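Local coordinates for glucose 1-dehydrogenase (Haloferax mediterranei, PDB 2B5W), which catalyses the zinc-dependent oxidation of D-glucose and related aldoses with NAD+ or, preferably, NADP+ as electron acceptor, at residues 35-40 with 339-344. The protein carries 1 engineered substitution. Residues are numbered along the deposited sequence; the frame is centred on the assembly and turned at random.
Engineered in segment 35-40: Cys38 (natural residue Asp). With ZN (zinc ion), chain B; K (potassium ion), chain D; NAP (NADP nicotinamide-adenine-dinucleotide phosphate), chain I.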
ATOM      1  N   VAL A  35      13.042  -9.394 -30.060  1.00 14.10           N
ATOM      2  CA  VAL A  35      12.398  -8.339 -29.290  1.00 15.76           C
ATOM      3  C   VAL A  35      10.923  -8.654 -29.203  1.00 18.04           C
ATOM      4  O   VAL A  35      10.261  -8.909 -30.209  1.00 15.32           O
ATOM      5  CB  VAL A  35      12.595  -6.941 -29.912  1.00 15.78           C
ATOM      6  CG1 VAL A  35      12.025  -5.881 -29.008  1.00 17.47           C
ATOM      7  CG2 VAL A  35      14.039  -6.697 -30.207  1.00 16.43           C
ATOM      8  N   GLY A  36      10.399  -8.718 -27.994  1.00 15.64           N
ATOM      9  CA  GLY A  36       9.007  -8.962 -27.753  1.00 18.13           C
ATOM     10  C   GLY A  36       8.113  -7.770 -27.990  1.00 18.15           C
ATOM     11  O   GLY A  36       8.561  -6.631 -28.072  1.00 18.09           O
ATOM     12  N   VAL A  37       6.826  -8.059 -28.132  1.00 20.69           N
ATOM     13  CA  VAL A  37       5.772  -7.061 -28.285  1.00 20.43           C
ATOM     14  C   VAL A  37       4.787  -7.251 -27.133  1.00 18.45           C
ATOM     15  O   VAL A  37       4.471  -8.367 -26.743  1.00 21.58           O
ATOM     16  CB  VAL A  37       5.076  -7.264 -29.618  1.00 19.23           C
ATOM     17  CG1 VAL A  37       3.882  -6.326 -29.775  1.00 22.33           C
ATOM     18  CG2 VAL A  37       6.053  -7.082 -30.787  1.00 24.20           C
ATOM     19  N   CYS A  38       4.384  -6.179 -26.459  1.00 26.20           N
ATOM     20  CA  CYS A  38       3.330  -6.296 -25.440  1.00 28.49           C
ATOM     21  C   CYS A  38       2.350  -5.150 -25.584  1.00 29.41           C
ATOM     22  O   CYS A  38       2.462  -4.334 -26.497  1.00 23.73           O
ATOM     23  CB  CYS A  38       3.873  -6.339 -24.012  1.00 22.95           C
ATOM     24  SG  CYS A  38       4.352  -4.735 -23.308  1.00 21.65           S
ATOM     25  N   GLY A  39       1.403  -5.087 -24.657  1.00 24.38           N
ATOM     26  CA  GLY A  39       0.370  -4.071 -24.726  1.00 23.98           C
ATOM     27  C   GLY A  39       0.956  -2.675 -24.785  1.00 32.67           C
ATOM     28  O   GLY A  39       0.438  -1.800 -25.469  1.00 27.62           O
ATOM     29  N   THR A  40       2.042  -2.458 -24.059  1.00 25.36           N
ATOM     30  CA  THR A  40       2.705  -1.169 -24.100  1.00 26.57           C
ATOM     31  C   THR A  40       3.040  -0.752 -25.523  1.00 23.27           C
ATOM     32  O   THR A  40       2.947   0.418 -25.880  1.00 22.14           O
ATOM     33  CB  THR A  40       4.015  -1.188 -23.254  1.00 23.52           C
ATOM     34  OG1 THR A  40       3.731  -1.587 -21.891  1.00 29.95           O
ATOM     35  CG2 THR A  40       4.584   0.235 -23.139  1.00 24.38           C
ATOM     36  N   ALA A 339       3.217  -9.500 -38.612  1.00 26.07           N
ATOM     37  CA  ALA A 339       2.349 -10.362 -37.817  1.00 27.43           C
ATOM     38  C   ALA A 339       2.628 -10.342 -36.321  1.00 27.24           C
ATOM     39  O   ALA A 339       1.789 -10.735 -35.519  1.00 27.25           O
ATOM     40  CB  ALA A 339       2.436 -11.790 -38.339  1.00 34.94           C
ATOM     41  N   ALA A 340       3.810  -9.881 -35.921  1.00 19.71           N
ATOM     42  CA  ALA A 340       4.114  -9.744 -34.505  1.00 22.94           C
ATOM     43  C   ALA A 340       3.206  -8.711 -33.847  1.00 20.86           C
ATOM     44  O   ALA A 340       3.002  -8.733 -32.616  1.00 21.64           O
ATOM     45  CB  ALA A 340       5.534  -9.361 -34.327  1.00 22.01           C
ATOM     46  N   PHE A 341       2.672  -7.781 -34.654  1.00 23.82           N
ATOM     47  CA  PHE A 341       1.774  -6.729 -34.152  1.00 22.59           C
ATOM     48  C   PHE A 341       0.270  -7.079 -34.304  1.00 27.41           C
ATOM     49  O   PHE A 341      -0.590  -6.225 -34.101  1.00 25.95           O
ATOM     50  CB  PHE A 341       2.118  -5.385 -34.830  1.00 21.96           C
ATOM     51  CG  PHE A 341       3.515  -4.887 -34.514  1.00 19.34           C
ATOM     52  CD1 PHE A 341       3.802  -4.303 -33.303  1.00 19.89           C
ATOM     53  CD2 PHE A 341       4.540  -5.035 -35.434  1.00 24.64           C
ATOM     54  CE1 PHE A 341       5.078  -3.890 -32.999  1.00 21.38           C
ATOM     55  CE2 PHE A 341       5.821  -4.605 -35.138  1.00 21.87           C
ATOM     56  CZ  PHE A 341       6.067  -3.998 -33.921  1.00 20.93           C
ATOM     57  N   ASP A 342      -0.029  -8.341 -34.611  1.00 25.98           N
ATOM     58  CA  ASP A 342      -1.412  -8.823 -34.639  1.00 26.39           C
ATOM     59  C   ASP A 342      -2.017  -8.621 -33.279  1.00 31.14           C
ATOM     60  O   ASP A 342      -1.348  -8.803 -32.245  1.00 30.45           O
ATOM     61  CB  ASP A 342      -1.491 -10.307 -34.982  1.00 27.43           C
ATOM     62  CG  ASP A 342      -1.348 -10.584 -36.465  1.00 44.14           C
ATOM     63  OD1 ASP A 342      -1.314  -9.626 -37.279  1.00 42.70           O
ATOM     64  OD2 ASP A 342      -1.266 -11.757 -36.889  1.00 44.49           O
ATOM     65  N   ASP A 343      -3.292  -8.270 -33.263  1.00 28.23           N
ATOM     66  CA  ASP A 343      -3.921  -7.897 -32.012  1.00 36.82           C
ATOM     67  C   ASP A 343      -5.284  -8.572 -31.829  1.00 37.81           C
ATOM     68  O   ASP A 343      -6.250  -7.938 -31.401  1.00124.30           O
ATOM     69  CB  ASP A 343      -3.967  -6.357 -31.880  1.00 42.24           C
ATOM     70  CG  ASP A 343      -5.237  -5.734 -32.428  1.00 81.78           C
ATOM     71  OD1 ASP A 343      -5.628  -6.047 -33.576  1.00 57.11           O
ATOM     72  OD2 ASP A 343      -5.900  -4.904 -31.769  1.00 77.88           O
ATOM     73  N   ASP A 344      -5.344  -9.866 -32.117  1.00 29.24           N
ATOM     74  CA  ASP A 344      -6.589 -10.582 -31.902  1.00 27.01           C
ATOM     75  C   ASP A 344      -6.483 -11.547 -30.731  1.00 25.66           C
ATOM     76  O   ASP A 344      -5.420 -11.663 -30.096  1.00 23.04           O
ATOM     77  CB  ASP A 344      -7.099 -11.203 -33.189  1.00 33.33           C
ATOM     78  CG  ASP A 344      -6.200 -12.235 -33.743  1.00 33.40           C
ATOM     79  OD1 ASP A 344      -5.703 -13.082 -32.967  1.00 46.98           O
ATOM     80  OD2 ASP A 344      -5.983 -12.298 -34.969  1.00 46.35           O
TER
HETATM   81 ZN    ZN B 800       6.527  -5.107 -22.704  1.00 23.59          ZN
HETATM   82  K     K D 901      -4.478 -10.604 -27.641  1.00 23.22           K
HETATM   83  PA  NAP I 701      -3.143  -6.411 -22.731  1.00 29.21           P
HETATM   84  O1A NAP I 701      -3.892  -5.348 -23.380  1.00 41.82           O
HETATM   85  O2A NAP I 701      -2.547  -7.426 -23.716  1.00 40.03           O
HETATM   86  O5B NAP I 701      -4.049  -7.217 -21.722  1.00 25.06           O
HETATM   87  C5B NAP I 701      -5.068  -6.651 -20.942  1.00 22.79           C
HETATM   88  C4B NAP I 701      -6.063  -7.786 -20.835  1.00 18.07           C
HETATM   89  O4B NAP I 701      -7.027  -7.420 -19.873  1.00 20.32           O
HETATM   90  C3B NAP I 701      -6.798  -8.090 -22.155  1.00 22.94           C
HETATM   91  O3B NAP I 701      -6.628  -9.432 -22.584  1.00 20.77           O
HETATM   92  C2B NAP I 701      -8.259  -7.772 -21.836  1.00 22.46           C
HETATM   93  O2B NAP I 701      -9.200  -8.690 -22.367  1.00 23.78           O
HETATM   94  C1B NAP I 701      -8.294  -7.841 -20.328  1.00 23.06           C
HETATM   95  N9A NAP I 701      -9.310  -6.963 -19.780  1.00 20.89           N
HETATM   96  C8A NAP I 701      -9.403  -5.601 -19.949  1.00 22.29           C
HETATM   97  N7A NAP I 701     -10.491  -5.166 -19.286  1.00 21.06           N
HETATM   98  C5A NAP I 701     -11.122  -6.255 -18.731  1.00 21.56           C
HETATM   99  C6A NAP I 701     -12.274  -6.427 -17.958  1.00 23.68           C
HETATM  100  N6A NAP I 701     -13.099  -5.407 -17.642  1.00 23.39           N
HETATM  101  N1A NAP I 701     -12.626  -7.690 -17.541  1.00 22.08           N
HETATM  102  C2A NAP I 701     -11.847  -8.785 -17.850  1.00 22.32           C
HETATM  103  N3A NAP I 701     -10.707  -8.633 -18.619  1.00 20.37           N
HETATM  104  C4A NAP I 701     -10.349  -7.393 -19.032  1.00 19.56           C
HETATM  105  O3  NAP I 701      -1.860  -5.830 -21.985  1.00 33.84           O
HETATM  106  PN  NAP I 701      -0.617  -6.566 -21.253  1.00 24.15           P
HETATM  107  O1N NAP I 701      -1.026  -7.835 -20.585  1.00 21.34           O
HETATM  108  O2N NAP I 701       0.628  -6.538 -22.086  1.00 24.69           O
HETATM  109  O5D NAP I 701      -0.633  -5.381 -20.181  1.00 23.10           O
HETATM  110  C5D NAP I 701      -1.589  -5.363 -19.138  1.00 23.51           C
HETATM  111  C4D NAP I 701      -1.644  -3.986 -18.480  1.00 30.87           C
HETATM  112  O4D NAP I 701      -0.386  -3.753 -17.840  1.00 23.56           O
HETATM  113  C3D NAP I 701      -1.852  -2.833 -19.465  1.00 26.91           C
HETATM  114  O3D NAP I 701      -2.740  -1.870 -18.934  1.00 26.03           O
HETATM  115  C2D NAP I 701      -0.444  -2.271 -19.633  1.00 28.07           C
HETATM  116  O2D NAP I 701      -0.379  -0.938 -20.069  1.00 28.05           O
HETATM  117  C1D NAP I 701       0.119  -2.476 -18.227  1.00 19.09           C
HETATM  118  N1N NAP I 701       1.577  -2.610 -18.124  1.00 22.93           N
HETATM  119  C2N NAP I 701       2.146  -1.894 -17.115  1.00 25.84           C
HETATM  120  C3N NAP I 701       3.484  -2.020 -16.874  1.00 24.97           C
HETATM  121  C7N NAP I 701       3.986  -1.339 -15.634  1.00 22.34           C
HETATM  122  O7N NAP I 701       5.377  -1.342 -15.570  1.00 23.14           O
HETATM  123  N7N NAP I 701       3.110  -0.807 -14.739  1.00 17.09           N
HETATM  124  C4N NAP I 701       4.307  -2.834 -17.661  1.00 23.49           C
HETATM  125  C5N NAP I 701       3.710  -3.567 -18.680  1.00 23.96           C
HETATM  126  C6N NAP I 701       2.328  -3.470 -18.890  1.00 23.61           C
HETATM  127  P2B NAP I 701      -9.890  -8.471 -23.856  1.00 22.43           P
HETATM  128  O1X NAP I 701      -8.925  -8.595 -24.917  1.00 22.30           O
HETATM  129  O2X NAP I 701     -10.979  -9.563 -23.876  1.00 21.92           O
HETATM  130  O3X NAP I 701     -10.542  -7.084 -23.897  1.00 23.12           O
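In the GroES-like catalytic domain of this zinc-containing alcohol dehydrogenase, Val37 of strand 27-37, just before the zinc ligand Cys38, packs against Ala340 and Phe341. These two belong to the loop that links strand 328-333 to strand 349-353. The contact is small and buried, and its side-chain pairs are apolar. Both methyls of Val37 take part. Val37 CG1 lies 3.8 Å from Ala340 O, in van der Waals contact. Val37 CG2 meets Phe341 CE1 at 4.0 Å and Ala340 CB at 4.2 Å. Val37 CG1 is anti to the backbone N (chi1 175°) and CG2 is beside that N, which spreads the two methyls along the CD1-CE1 side of the Phe341 ring. The Val37 and Phe341 side chains cross at about a right angle, and CG2 meets the ring obliquely. Replacing Val37 with an alanine would probably open a gap beside Ala340 CB and leave the CE1 side of Phe341 less firmly packed. Strand 349-353 ties the two segments together: Thr350 pairs with the Val37 backbone, and its hydroxyl bonds to Ala340 O. The loop also carries Asp344, whose carbonyl O binds a potassium ion together with Thr347 O. Past Val37 the chain enters the active site. Cys38, engineered in place of the natural aspartate, binds the catalytic zinc through SG at 2.3 Å. His63 and Glu64 are its protein partners on the metal. Cys38 is also the N-cap of helix 39-46, where SG accepts a weak bond from Thr40 N (3.3 Å, 141°). At the same helix start, Gly39 N donates to NADP O2N, a phosphate oxygen on the nicotinamide side, at 3.1 Å and 153°.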